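Local coordinates for protein endoglucanase EG-II (Hypocrea jecorina, PDB 3QR3) that hydrolyses internal beta-1,4-glucosidic bonds of cellulose, as the catalytic domain of a family 5 glycoside hydrolase with a TIM-barrel fold, at residues Q271-Q276 with S322-R327; N106-N111 with H151-N156; A11-G16 with Y29-N34. All coordinates share one frame; numbering follows the deposited sequence.

In the fold
The three contacts sit round one eight-stranded TIM barrel and come along the chain in the order 3, 2, 1. Contact 3 folds up the long excursion between strand 5-11 and helix 44-55. Contact 2 joins the loops after strands 99-104 and 142-145, its centre about 24 Å from that of contact 3. Contact 1 lies on the opposite side of the chain's centre from contact 2, about 31 Å between centres, and about 26 Å from contact 3; there helix 267-281 meets helix 319-325. Contacts 2 and 3 thus shape loops leaving the C-terminal ends of barrel strands, where TIM-barrel enzymes keep their active sites, whereas contact 1 ties the outer helical layer.

Contact 1 (Q271-Q276 with S322-R327); sequences QDMCQQ and SSCLAR
The disulfide between Cys274 and Cys324 joins two helices of the TIM barrel's outer layer: helix 267-281, which connects strand 256-261 to strand 287-296, and helix 319-325 near the end of the chain. The two SG atoms are 2.1 Å apart, with a chi3 of -103°; Cys324 is modelled in two conformers, so the exact torsions of the bridge carry some doubt. Both SG atoms lie anti to their own carbonyl carbons and meet between the helices, the bridge spanning 5.1 Å between the CA atoms of Cys274 and Cys324. No hydrogen bond crosses here, so the covalent link and apolar packing carry the contact. Beside the bridge, the buried Met273 has CG anti to its backbone N (chi1 177°), which sets that CG 3.8 Å from Cys324 CB; beyond CG the chain bends at chi2 and chi3, and the side chain also touches Thr261 of strand 256-261. Leu325 comes in at an angle, its CD2 meeting the same CG, and its carbonyl oxygen is hydrogen-bonded to the hydroxyl of Tyr290 on barrel strand 287-296. SG of Cys274 also lies 3.4 Å from the backbone O of Ser323.

Contact 2 (N106-N111 with H151-N156); sequences NYARWN and HDVNIN
Arg109 reaches over from strand 109-110 and lays its guanidinium on the ring of His151. Its CB points toward the other loop, and from CG to NE the chain is extended; a turn at chi4 (75°) sets the flat group parallel to the imidazole, the planes 8° apart. NE lies near the rim, CZ is 3.6 Å from His151 CE1, and NH1 stands over the ring centre, too badly angled toward NE2 to bond it. NH1 gives hydrogen bonds in the guanidinium plane to Tyr107 O, at 2.9 Å, NH1 lying nearly in line with the C=O though the N-H itself is bent, and to His151 O, also at 2.9 Å. NH2 closes the grip on His151 O at 3.0 Å and brushes Asp152 CB. Tyr107 CB meets the imidazole edge at CD2, and Ala108 CB touches Val153 CG1. The imidazole is held by ND1 to Asp152 OD2 (2.7 Å), by NE2 to Thr19 O and by stacking on Trp186. The loop bearing His151 follows an Asn-Glu-Pro sequence, consistent with the motif carrying the acid/base glutamate in family 5. Two carbonyl oxygens thus share one buried cation, whose charge the nearby Asp152 carboxylate probably offsets in part.

Contact 3 (A11-G16 with Y29-N34); sequences AGFDFG and YPPLKN
Phe13 and Pro30 make the dense centre of this contact. Pro30 CB stands over the middle of the Phe13 ring, 3.5 Å from its centroid and 10° off the normal, a CH-pi contact in which the pyrrolidine ring meets the benzyl group at about a right angle. Leu32 CD1 comes in at the ring edge, 3.8 Å from Phe13 CZ, and Pro31 CD approaches CD2 obliquely. Phe13 takes this place with CG opposite its own carbonyl carbon (chi1 -86°), and Leu89 of helix 80-95 and Tyr86, edge-to-face, pack round it. With an alanine at this position, Pro30 CB and Leu32 CD1 would probably lose the surface they rest on, opening a gap between the two loop arms and helix 80-95.

The backbones are bonded as well. Tyr29 N donates to Gly12 O at 3.0 Å, and Phe15 N reaches the same oxygen from the other face of the carbonyl plane, closing the type I turn 12-15. Gly12 leaves no room for a side chain: a CB would collide with Tyr29 O and Pro31 CD, and at these backbone angles it would also jam against the carbonyl O of Ala11. Asp14 OD1 takes the Gly12 N-H at 2.7 Å, while Pro31 CG lies against Ala11 O at 3.3 Å.

Toward solvent the contact thins to one side-chain pair, against three residues round Phe13: Phe15 CD2 touches Tyr29 CB at 3.8 Å, both residues being partly exposed. The Tyr29 ring leads away from segment 11-16 to meet Tyr41, with a sulfate ion, probably from the crystallisation liquor, about 5 Å from the side chain. Dense packing round Phe13 and a sparser Phe15-Tyr29 side together fold up the long loop between the first strand and the first helix of this TIM barrel.

Contact 1 (Q271-Q276 with S322-R327)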
ATOM      1  N   GLN A 271      -8.020  -0.565  21.635  1.00 26.85           N
ATOM      2  CA  GLN A 271      -6.897  -0.505  22.563  0.60 23.65           C
ATOM      3  C   GLN A 271      -5.568  -0.820  21.878  1.00 27.81           C
ATOM      4  O   GLN A 271      -4.635  -0.021  21.949  1.00 22.48           O
ATOM      5  CB  GLN A 271      -7.103  -1.414  23.780  0.60 25.97           C
ATOM      6  CG  GLN A 271      -5.874  -1.456  24.696  0.60 31.40           C
ATOM      7  CD  GLN A 271      -6.131  -2.146  26.027  0.60 35.84           C
ATOM      8  OE1 GLN A 271      -5.196  -2.561  26.714  0.60 37.54           O
ATOM      9  NE2 GLN A 271      -7.399  -2.269  26.395  0.60 33.33           N
ATOM     10  N   ASP A 272      -5.483  -1.967  21.204  1.00 24.97           N
ATOM     11  CA  ASP A 272      -4.228  -2.410  20.593  1.00 19.48           C
ATOM     12  C   ASP A 272      -3.758  -1.543  19.428  1.00 18.05           C
ATOM     13  O   ASP A 272      -2.564  -1.274  19.286  1.00 21.46           O
ATOM     14  CB  ASP A 272      -4.317  -3.876  20.156  1.00 23.76           C
ATOM     15  CG  ASP A 272      -4.376  -4.837  21.334  1.00 29.54           C
ATOM     16  OD1 ASP A 272      -4.250  -4.375  22.489  1.00 27.37           O
ATOM     17  OD2 ASP A 272      -4.550  -6.055  21.106  1.00 29.53           O
ATOM     18  N   MET A 273      -4.685  -1.109  18.587  1.00 19.65           N
ATOM     19  CA  MET A 273      -4.307  -0.276  17.456  1.00 20.79           C
ATOM     20  C   MET A 273      -3.801   1.072  17.931  1.00 22.47           C
ATOM     21  O   MET A 273      -2.878   1.637  17.347  1.00 21.82           O
ATOM     22  CB  MET A 273      -5.467  -0.078  16.487  1.00 19.59           C
ATOM     23  CG  MET A 273      -5.124   0.848  15.326  1.00 23.94           C
ATOM     24  SD  MET A 273      -3.812   0.175  14.274  1.00 24.77           S
ATOM     25  CE  MET A 273      -4.672  -1.156  13.435  1.00 19.79           C
ATOM     26  N   CYS A 274      -4.407   1.600  18.990  1.00 18.48           N
ATOM     27  CA  CYS A 274      -3.989   2.901  19.469  1.00 20.65           C
ATOM     28  C   CYS A 274      -2.595   2.810  20.095  1.00 21.19           C
ATOM     29  O   CYS A 274      -1.791   3.710  19.924  1.00 18.32           O
ATOM     30  CB  CYS A 274      -5.027   3.521  20.411  1.00 25.02           C
ATOM     31  SG  CYS A 274      -6.498   4.162  19.510  1.00 39.84           S
ATOM     32  N   GLN A 275      -2.312   1.714  20.791  1.00 18.40           N
ATOM     33  CA  GLN A 275      -0.966   1.463  21.304  1.00 21.30           C
ATOM     34  C   GLN A 275       0.035   1.352  20.160  1.00 20.24           C
ATOM     35  O   GLN A 275       1.123   1.907  20.229  1.00 19.73           O
ATOM     36  CB  GLN A 275      -0.934   0.195  22.163  1.00 17.67           C
ATOM     37  CG  GLN A 275      -1.694   0.365  23.470  1.00 27.46           C
ATOM     38  CD  GLN A 275      -1.831  -0.919  24.256  1.00 31.36           C
ATOM     39  OE1 GLN A 275      -1.493  -2.002  23.777  1.00 27.47           O
ATOM     40  NE2 GLN A 275      -2.343  -0.806  25.475  1.00 32.46           N
ATOM     41  N   GLN A 276      -0.347   0.643  19.101  1.00 17.54           N
ATOM     42  CA  GLN A 276       0.538   0.465  17.964  1.00 20.75           C
ATOM     43  C   GLN A 276       0.869   1.809  17.328  1.00 17.18           C
ATOM     44  O   GLN A 276       2.036   2.132  17.096  1.00 14.79           O
ATOM     45  CB  GLN A 276      -0.092  -0.460  16.914  1.00 16.55           C
ATOM     46  CG  GLN A 276       0.890  -0.811  15.786  1.00 17.88           C
ATOM     47  CD  GLN A 276       0.237  -1.601  14.671  1.00 18.49           C
ATOM     48  OE1 GLN A 276      -0.466  -1.044  13.825  1.00 24.01           O
ATOM     49  NE2 GLN A 276       0.470  -2.901  14.659  1.00 14.97           N
ATOM     50  N   SER A 322     -12.137   6.461  13.712  1.00 20.94           N
ATOM     51  CA  SER A 322     -12.426   7.615  14.548  1.00 24.25           C
ATOM     52  C   SER A 322     -11.565   7.631  15.806  1.00 24.68           C
ATOM     53  O   SER A 322     -10.997   8.665  16.161  1.00 28.41           O
ATOM     54  CB  SER A 322     -13.910   7.636  14.927  1.00 26.53           C
ATOM     55  OG  SER A 322     -14.165   8.649  15.872  1.00 37.82           O
ATOM     56  N   SER A 323     -11.461   6.480  16.470  1.00 24.44           N
ATOM     57  CA  SER A 323     -10.736   6.390  17.735  1.00 22.10           C
ATOM     58  C   SER A 323      -9.210   6.296  17.589  1.00 31.21           C
ATOM     59  O   SER A 323      -8.496   6.724  18.484  1.00 24.01           O
ATOM     60  CB  SER A 323     -11.212   5.178  18.552  1.00 22.30           C
ATOM     61  OG  SER A 323     -12.625   5.160  18.714  1.00 30.92           O
ATOM     62  N   CYS A 324      -8.701   5.748  16.483  1.00 22.95           N
ATOM     63  CA  CYS A 324      -7.278   5.405  16.411  0.80 21.71           C
ATOM     64  C   CYS A 324      -6.498   5.951  15.218  1.00 26.76           C
ATOM     65  O   CYS A 324      -5.350   6.372  15.365  1.00 31.70           O
ATOM     66  CB  CYS A 324      -7.098   3.885  16.482  1.00 26.87           C
ATOM     67  SG  CYS A 324      -7.602   3.175  18.056  1.00 37.78           S
ATOM     68  N   LEU A 325      -7.093   5.922  14.034  1.00 20.61           N
ATOM     69  CA  LEU A 325      -6.354   6.318  12.841  1.00 22.25           C
ATOM     70  C   LEU A 325      -6.430   7.808  12.563  1.00 23.04           C
ATOM     71  O   LEU A 325      -5.444   8.413  12.133  1.00 21.75           O
ATOM     72  CB  LEU A 325      -6.838   5.531  11.625  1.00 22.37           C
ATOM     73  CG  LEU A 325      -6.758   4.021  11.819  1.00 29.53           C
ATOM     74  CD1 LEU A 325      -7.185   3.301  10.553  1.00 29.90           C
ATOM     75  CD2 LEU A 325      -5.344   3.617  12.216  1.00 25.67           C
ATOM     76  N   ALA A 326      -7.603   8.388  12.806  1.00 23.69           N
ATOM     77  CA  ALA A 326      -7.872   9.778  12.472  1.00 23.70           C
ATOM     78  C   ALA A 326      -6.977  10.721  13.259  1.00 27.36           C
ATOM     79  O   ALA A 326      -6.568  10.417  14.373  1.00 23.74           O
ATOM     80  CB  ALA A 326      -9.340  10.110  12.729  1.00 19.61           C
ATOM     81  N   ARG A 327      -6.671  11.869  12.666  1.00 22.70           N
ATOM     82  CA  ARG A 327      -5.949  12.917  13.365  1.00 22.95           C
ATOM     83  C   ARG A 327      -6.806  14.161  13.360  1.00 30.12           C
ATOM     84  O   ARG A 327      -6.682  14.991  12.464  1.00 29.61           O
ATOM     85  CB  ARG A 327      -4.627  13.205  12.661  1.00 24.05           C
ATOM     86  CG  ARG A 327      -3.620  12.074  12.751  1.00 27.65           C
ATOM     87  CD  ARG A 327      -2.366  12.393  11.939  1.00 26.64           C
ATOM     88  NE  ARG A 327      -1.205  11.665  12.432  1.00 27.85           N
ATOM     89  CZ  ARG A 327      -0.003  11.718  11.869  1.00 30.38           C
ATOM     90  NH1 ARG A 327       0.196  12.459  10.781  1.00 23.19           N
ATOM     91  NH2 ARG A 327       0.999  11.029  12.392  1.00 27.26           N
TER

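Contact 2 (N106-N111 with H151-N156)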
ATOM      1  N   ASN A 106      -0.255  -7.854  -6.341  1.00 18.70           N
ATOM      2  CA  ASN A 106      -0.039  -9.135  -7.022  1.00 16.69           C
ATOM      3  C   ASN A 106       0.802 -10.225  -6.350  1.00 15.62           C
ATOM      4  O   ASN A 106       1.055 -11.261  -6.956  1.00 17.02           O
ATOM      5  CB  ASN A 106       0.473  -8.904  -8.436  1.00 14.83           C
ATOM      6  CG  ASN A 106      -0.642  -8.689  -9.425  1.00 17.95           C
ATOM      7  OD1 ASN A 106      -0.988  -9.588 -10.186  1.00 17.02           O
ATOM      8  ND2 ASN A 106      -1.218  -7.493  -9.420  1.00 16.24           N
ATOM      9  N   TYR A 107       1.235  -9.992  -5.119  1.00 15.18           N
ATOM     10  CA  TYR A 107       1.930 -11.010  -4.342  1.00 18.49           C
ATOM     11  C   TYR A 107       3.159 -11.558  -5.076  1.00 19.66           C
ATOM     12  O   TYR A 107       3.504 -12.730  -4.929  1.00 14.01           O
ATOM     13  CB  TYR A 107       0.955 -12.135  -3.981  1.00 17.16           C
ATOM     14  CG  TYR A 107      -0.295 -11.620  -3.304  1.00 20.22           C
ATOM     15  CD1 TYR A 107      -1.393 -11.218  -4.051  1.00 18.30           C
ATOM     16  CD2 TYR A 107      -0.366 -11.509  -1.922  1.00 18.43           C
ATOM     17  CE1 TYR A 107      -2.536 -10.733  -3.442  1.00 21.21           C
ATOM     18  CE2 TYR A 107      -1.519 -11.019  -1.297  1.00 21.97           C
ATOM     19  CZ  TYR A 107      -2.593 -10.638  -2.070  1.00 22.16           C
ATOM     20  OH  TYR A 107      -3.733 -10.152  -1.480  1.00 20.73           O
ATOM     21  N   ALA A 108       3.796 -10.691  -5.861  1.00 13.78           N
ATOM     22  CA  ALA A 108       5.018 -11.013  -6.610  1.00 14.98           C
ATOM     23  C   ALA A 108       4.758 -12.057  -7.686  1.00 18.22           C
ATOM     24  O   ALA A 108       5.672 -12.742  -8.134  1.00 19.40           O
ATOM     25  CB  ALA A 108       6.148 -11.470  -5.670  1.00 13.50           C
ATOM     26  N   ARG A 109       3.507 -12.150  -8.113  1.00 16.71           N
ATOM     27  CA  ARG A 109       3.092 -13.218  -9.000  1.00 20.68           C
ATOM     28  C   ARG A 109       2.185 -12.731 -10.122  1.00 19.49           C
ATOM     29  O   ARG A 109       1.554 -11.680 -10.027  1.00 17.25           O
ATOM     30  CB  ARG A 109       2.370 -14.306  -8.198  1.00 16.03           C
ATOM     31  CG  ARG A 109       3.294 -15.210  -7.386  1.00 17.91           C
ATOM     32  CD  ARG A 109       2.469 -16.083  -6.432  1.00 17.15           C
ATOM     33  NE  ARG A 109       3.289 -17.050  -5.700  1.00 16.59           N
ATOM     34  CZ  ARG A 109       4.085 -16.738  -4.686  1.00 20.39           C
ATOM     35  NH1 ARG A 109       4.186 -15.473  -4.281  1.00 19.04           N
ATOM     36  NH2 ARG A 109       4.777 -17.685  -4.071  1.00 19.73           N
ATOM     37  N   TRP A 110       2.134 -13.510 -11.193  1.00 18.39           N
ATOM     38  CA  TRP A 110       1.137 -13.318 -12.232  1.00 20.66           C
ATOM     39  C   TRP A 110       0.525 -14.685 -12.511  1.00 20.04           C
ATOM     40  O   TRP A 110       1.211 -15.587 -12.997  1.00 17.76           O
ATOM     41  CB  TRP A 110       1.799 -12.716 -13.472  1.00 20.70           C
ATOM     42  CG  TRP A 110       0.978 -12.686 -14.747  1.00 20.12           C
ATOM     43  CD1 TRP A 110       0.736 -13.733 -15.602  1.00 26.77           C
ATOM     44  CD2 TRP A 110       0.362 -11.534 -15.344  1.00 19.09           C
ATOM     45  NE1 TRP A 110      -0.013 -13.304 -16.680  1.00 20.83           N
ATOM     46  CE2 TRP A 110      -0.254 -11.960 -16.544  1.00 23.43           C
ATOM     47  CE3 TRP A 110       0.266 -10.183 -14.977  1.00 19.38           C
ATOM     48  CZ2 TRP A 110      -0.963 -11.086 -17.375  1.00 22.61           C
ATOM     49  CZ3 TRP A 110      -0.440  -9.314 -15.804  1.00 19.18           C
ATOM     50  CH2 TRP A 110      -1.053  -9.774 -16.987  1.00 20.13           C
ATOM     51  N   ASN A 111      -0.752 -14.849 -12.159  1.00 20.69           N
ATOM     52  CA  ASN A 111      -1.452 -16.120 -12.370  1.00 23.78           C
ATOM     53  C   ASN A 111      -0.669 -17.335 -11.865  1.00 23.99           C
ATOM     54  O   ASN A 111      -0.541 -18.341 -12.562  1.00 23.88           O
ATOM     55  CB  ASN A 111      -1.835 -16.301 -13.849  1.00 18.35           C
ATOM     56  CG  ASN A 111      -2.738 -15.185 -14.351  1.00 24.78           C
ATOM     57  OD1 ASN A 111      -3.354 -14.482 -13.559  1.00 21.51           O
ATOM     58  ND2 ASN A 111      -2.805 -15.008 -15.664  1.00 24.26           N
ATOM     59  N   HIS A 151       5.544 -13.346  -1.112  1.00 13.65           N
ATOM     60  CA  HIS A 151       5.611 -14.433  -0.148  1.00 17.91           C
ATOM     61  C   HIS A 151       6.153 -15.690  -0.812  1.00 15.93           C
ATOM     62  O   HIS A 151       5.923 -15.925  -1.998  1.00 17.85           O
ATOM     63  CB  HIS A 151       4.234 -14.715   0.453  1.00 18.68           C
ATOM     64  CG  HIS A 151       3.218 -15.186  -0.548  1.00 18.34           C
ATOM     65  ND1 HIS A 151       3.019 -16.519  -0.836  1.00 23.38           N
ATOM     66  CD2 HIS A 151       2.347 -14.498  -1.327  1.00 16.84           C
ATOM     67  CE1 HIS A 151       2.065 -16.635  -1.747  1.00 25.56           C
ATOM     68  NE2 HIS A 151       1.634 -15.424  -2.056  1.00 22.42           N
ATOM     69  N   ASP A 152       6.862 -16.498  -0.033  1.00 19.80           N
ATOM     70  CA  ASP A 152       7.413 -17.742  -0.532  1.00 22.63           C
ATOM     71  C   ASP A 152       8.177 -17.523  -1.837  1.00 23.22           C
ATOM     72  O   ASP A 152       8.040 -18.298  -2.773  1.00 26.79           O
ATOM     73  CB  ASP A 152       6.286 -18.759  -0.727  1.00 25.17           C
ATOM     74  CG  ASP A 152       5.413 -18.898   0.515  1.00 27.04           C
ATOM     75  OD1 ASP A 152       5.914 -19.416   1.532  1.00 32.23           O
ATOM     76  OD2 ASP A 152       4.229 -18.487   0.475  1.00 30.74           O
ATOM     77  N   VAL A 153       8.966 -16.453  -1.903  1.00 19.32           N
ATOM     78  CA  VAL A 153       9.868 -16.262  -3.036  1.00 15.86           C
ATOM     79  C   VAL A 153      11.324 -16.344  -2.563  1.00 21.25           C
ATOM     80  O   VAL A 153      11.591 -16.284  -1.364  1.00 20.79           O
ATOM     81  CB  VAL A 153       9.624 -14.913  -3.751  1.00 16.31           C
ATOM     82  CG1 VAL A 153       8.147 -14.764  -4.137  1.00 18.76           C
ATOM     83  CG2 VAL A 153      10.074 -13.741  -2.868  1.00 20.96           C
ATOM     84  N   ASN A 154      12.254 -16.514  -3.501  1.00 22.63           N
ATOM     85  CA  ASN A 154      13.682 -16.405  -3.202  1.00 18.47           C
ATOM     86  C   ASN A 154      14.002 -14.935  -2.990  1.00 18.83           C
ATOM     87  O   ASN A 154      13.919 -14.137  -3.928  1.00 20.01           O
ATOM     88  CB  ASN A 154      14.521 -16.967  -4.363  1.00 19.14           C
ATOM     89  CG  ASN A 154      16.028 -16.933  -4.077  1.00 29.01           C
ATOM     90  OD1 ASN A 154      16.599 -15.882  -3.782  1.00 20.07           O
ATOM     91  ND2 ASN A 154      16.672 -18.090  -4.174  1.00 29.35           N
ATOM     92  N   ILE A 155      14.350 -14.567  -1.761  1.00 17.03           N
ATOM     93  CA  ILE A 155      14.537 -13.163  -1.436  1.00 18.39           C
ATOM     94  C   ILE A 155      15.715 -12.529  -2.173  1.00 21.96           C
ATOM     95  O   ILE A 155      15.703 -11.324  -2.438  1.00 21.64           O
ATOM     96  CB  ILE A 155      14.686 -12.930   0.094  1.00 19.48           C
ATOM     97  CG1 ILE A 155      14.561 -11.438   0.413  1.00 16.74           C
ATOM     98  CG2 ILE A 155      16.008 -13.480   0.600  1.00 20.18           C
ATOM     99  CD1 ILE A 155      13.257 -10.821  -0.031  1.00 18.28           C
ATOM    100  N   ASN A 156      16.731 -13.324  -2.500  1.00 16.01           N
ATOM    101  CA  ASN A 156      17.897 -12.786  -3.194  1.00 21.90           C
ATOM    102  C   ASN A 156      17.511 -12.397  -4.610  1.00 20.47           C
ATOM    103  O   ASN A 156      17.811 -11.302  -5.078  1.00 16.65           O
ATOM    104  CB  ASN A 156      19.046 -13.804  -3.226  1.00 23.61           C
ATOM    105  CG  ASN A 156      19.477 -14.240  -1.842  1.00 26.88           C
ATOM    106  OD1 ASN A 156      20.067 -13.462  -1.093  1.00 29.45           O
ATOM    107  ND2 ASN A 156      19.186 -15.487  -1.495  1.00 25.78           N
TER

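Contact 3 (A11-G16 with Y29-N34)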
ATOM      1  N   ALA A  11      -9.690   0.663  -1.489  1.00 18.67           N
ATOM      2  CA  ALA A  11      -9.624  -0.573  -2.270  1.00 22.33           C
ATOM      3  C   ALA A  11     -10.752  -0.708  -3.302  1.00 17.98           C
ATOM      4  O   ALA A  11     -11.747   0.015  -3.251  1.00 19.29           O
ATOM      5  CB  ALA A  11      -9.608  -1.790  -1.327  1.00 15.66           C
ATOM      6  N   GLY A  12     -10.595  -1.653  -4.225  1.00 17.28           N
ATOM      7  CA  GLY A  12     -11.614  -1.920  -5.227  1.00 15.59           C
ATOM      8  C   GLY A  12     -11.057  -2.254  -6.602  1.00 19.77           C
ATOM      9  O   GLY A  12     -11.533  -3.195  -7.265  1.00 17.94           O
ATOM     10  N   PHE A  13     -10.052  -1.502  -7.047  1.00 18.04           N
ATOM     11  CA  PHE A  13      -9.391  -1.828  -8.317  1.00 14.84           C
ATOM     12  C   PHE A  13      -8.669  -3.178  -8.192  1.00 23.88           C
ATOM     13  O   PHE A  13      -8.206  -3.757  -9.189  1.00 19.02           O
ATOM     14  CB  PHE A  13      -8.413  -0.733  -8.755  1.00 17.83           C
ATOM     15  CG  PHE A  13      -9.051   0.400  -9.545  1.00 15.62           C
ATOM     16  CD1 PHE A  13      -9.374   0.239 -10.880  1.00 15.66           C
ATOM     17  CD2 PHE A  13      -9.270   1.636  -8.957  1.00 18.25           C
ATOM     18  CE1 PHE A  13      -9.934   1.284 -11.612  1.00 14.34           C
ATOM     19  CE2 PHE A  13      -9.835   2.684  -9.676  1.00 16.45           C
ATOM     20  CZ  PHE A  13     -10.171   2.498 -11.012  1.00 22.20           C
ATOM     21  N   ASP A  14      -8.592  -3.685  -6.967  1.00 16.43           N
ATOM     22  CA  ASP A  14      -7.925  -4.955  -6.710  1.00 18.83           C
ATOM     23  C   ASP A  14      -8.895  -6.090  -6.393  1.00 18.25           C
ATOM     24  O   ASP A  14      -8.468  -7.221  -6.148  1.00 19.32           O
ATOM     25  CB  ASP A  14      -6.983  -4.803  -5.524  1.00 19.44           C
ATOM     26  CG  ASP A  14      -7.715  -4.378  -4.279  1.00 19.90           C
ATOM     27  OD1 ASP A  14      -8.568  -3.475  -4.393  1.00 18.70           O
ATOM     28  OD2 ASP A  14      -7.460  -4.948  -3.200  1.00 24.34           O
ATOM     29  N   PHE A  15     -10.192  -5.808  -6.351  1.00 19.35           N
ATOM     30  CA  PHE A  15     -11.133  -6.889  -6.089  1.00 14.93           C
ATOM     31  C   PHE A  15     -10.996  -7.883  -7.231  1.00 22.10           C
ATOM     32  O   PHE A  15     -10.859  -7.492  -8.387  1.00 18.22           O
ATOM     33  CB  PHE A  15     -12.558  -6.371  -5.958  1.00 14.71           C
ATOM     34  CG  PHE A  15     -12.820  -5.670  -4.656  1.00 25.60           C
ATOM     35  CD1 PHE A  15     -11.762  -5.297  -3.841  1.00 19.11           C
ATOM     36  CD2 PHE A  15     -14.115  -5.372  -4.249  1.00 19.95           C
ATOM     37  CE1 PHE A  15     -11.986  -4.650  -2.644  1.00 20.00           C
ATOM     38  CE2 PHE A  15     -14.347  -4.721  -3.046  1.00 19.02           C
ATOM     39  CZ  PHE A  15     -13.287  -4.355  -2.249  1.00 20.16           C
ATOM     40  N   GLY A  16     -11.004  -9.166  -6.897  1.00 20.96           N
ATOM     41  CA  GLY A  16     -10.762 -10.194  -7.887  1.00 24.04           C
ATOM     42  C   GLY A  16      -9.320 -10.682  -7.887  1.00 27.07           C
ATOM     43  O   GLY A  16      -9.001 -11.612  -8.622  1.00 27.40           O
ATOM     44  N   TYR A  29     -14.092  -3.863  -8.699  1.00 17.72           N
ATOM     45  CA  TYR A  29     -15.229  -3.049  -8.266  1.00 15.82           C
ATOM     46  C   TYR A  29     -14.626  -1.732  -7.791  1.00 18.88           C
ATOM     47  O   TYR A  29     -14.531  -1.481  -6.590  1.00 20.19           O
ATOM     48  CB  TYR A  29     -16.011  -3.752  -7.143  1.00 21.10           C
ATOM     49  CG  TYR A  29     -17.342  -3.094  -6.756  1.00 20.95           C
ATOM     50  CD1 TYR A  29     -18.195  -2.578  -7.725  1.00 21.09           C
ATOM     51  CD2 TYR A  29     -17.755  -3.031  -5.431  1.00 21.79           C
ATOM     52  CE1 TYR A  29     -19.411  -1.989  -7.382  1.00 21.95           C
ATOM     53  CE2 TYR A  29     -18.971  -2.446  -5.075  1.00 14.85           C
ATOM     54  CZ  TYR A  29     -19.790  -1.921  -6.058  1.00 21.13           C
ATOM     55  OH  TYR A  29     -21.007  -1.353  -5.724  1.00 22.06           O
ATOM     56  N   PRO A  30     -14.180  -0.899  -8.744  1.00 21.03           N
ATOM     57  CA  PRO A  30     -13.384   0.286  -8.401  1.00 15.35           C
ATOM     58  C   PRO A  30     -14.189   1.313  -7.619  1.00 21.12           C
ATOM     59  O   PRO A  30     -15.389   1.472  -7.868  1.00 23.08           O
ATOM     60  CB  PRO A  30     -12.960   0.835  -9.771  1.00 20.35           C
ATOM     61  CG  PRO A  30     -13.096  -0.363 -10.728  1.00 18.79           C
ATOM     62  CD  PRO A  30     -14.316  -1.070 -10.201  1.00 16.20           C
ATOM     63  N   PRO A  31     -13.538   1.993  -6.659  1.00 15.94           N
ATOM     64  CA  PRO A  31     -14.177   3.027  -5.838  1.00 13.84           C
ATOM     65  C   PRO A  31     -14.226   4.386  -6.552  1.00 16.16           C
ATOM     66  O   PRO A  31     -13.779   5.396  -6.008  1.00 17.29           O
ATOM     67  CB  PRO A  31     -13.259   3.105  -4.607  1.00 16.08           C
ATOM     68  CG  PRO A  31     -11.899   2.728  -5.129  1.00 15.40           C
ATOM     69  CD  PRO A  31     -12.115   1.798  -6.314  1.00 16.65           C
ATOM     70  N   LEU A  32     -14.746   4.389  -7.774  1.00 17.78           N
ATOM     71  CA  LEU A  32     -15.044   5.620  -8.495  1.00 19.90           C
ATOM     72  C   LEU A  32     -16.550   5.638  -8.721  1.00 21.15           C
ATOM     73  O   LEU A  32     -17.096   4.743  -9.386  1.00 20.21           O
ATOM     74  CB  LEU A  32     -14.329   5.660  -9.841  1.00 16.69           C
ATOM     75  CG  LEU A  32     -12.832   5.925  -9.805  1.00 21.44           C
ATOM     76  CD1 LEU A  32     -12.222   5.675 -11.173  1.00 26.06           C
ATOM     77  CD2 LEU A  32     -12.554   7.359  -9.334  1.00 24.25           C
ATOM     78  N   LYS A  33     -17.212   6.642  -8.165  1.00 19.48           N
ATOM     79  CA  LYS A  33     -18.672   6.663  -8.127  1.00 22.92           C
ATOM     80  C   LYS A  33     -19.305   6.418  -9.495  1.00 24.60           C
ATOM     81  O   LYS A  33     -20.228   5.613  -9.616  1.00 18.32           O
ATOM     82  CB  LYS A  33     -19.184   7.969  -7.523  1.00 21.09           C
ATOM     83  CG  LYS A  33     -20.681   7.953  -7.235  1.00 23.70           C
ATOM     84  CD  LYS A  33     -21.109   9.173  -6.440  1.00 22.96           C
ATOM     85  CE  LYS A  33     -22.605   9.141  -6.131  1.00 29.83           C
ATOM     86  NZ  LYS A  33     -23.009  10.343  -5.341  1.00 39.01           N
ATOM     87  N   ASN A  34     -18.807   7.105 -10.520  1.00 22.16           N
ATOM     88  CA  ASN A  34     -19.396   6.985 -11.853  1.00 26.83           C
ATOM     89  C   ASN A  34     -18.531   6.155 -12.797  1.00 24.75           C
ATOM     90  O   ASN A  34     -18.381   6.494 -13.969  1.00 27.73           O
ATOM     91  CB  ASN A  34     -19.684   8.364 -12.461  1.00 30.60           C
ATOM     92  CG  ASN A  34     -20.790   8.319 -13.521  1.00 37.24           C
ATOM     93  OD1 ASN A  34     -21.751   7.564 -13.397  1.00 39.57           O
ATOM     94  ND2 ASN A  34     -20.651   9.131 -14.569  1.00 37.59           N
TER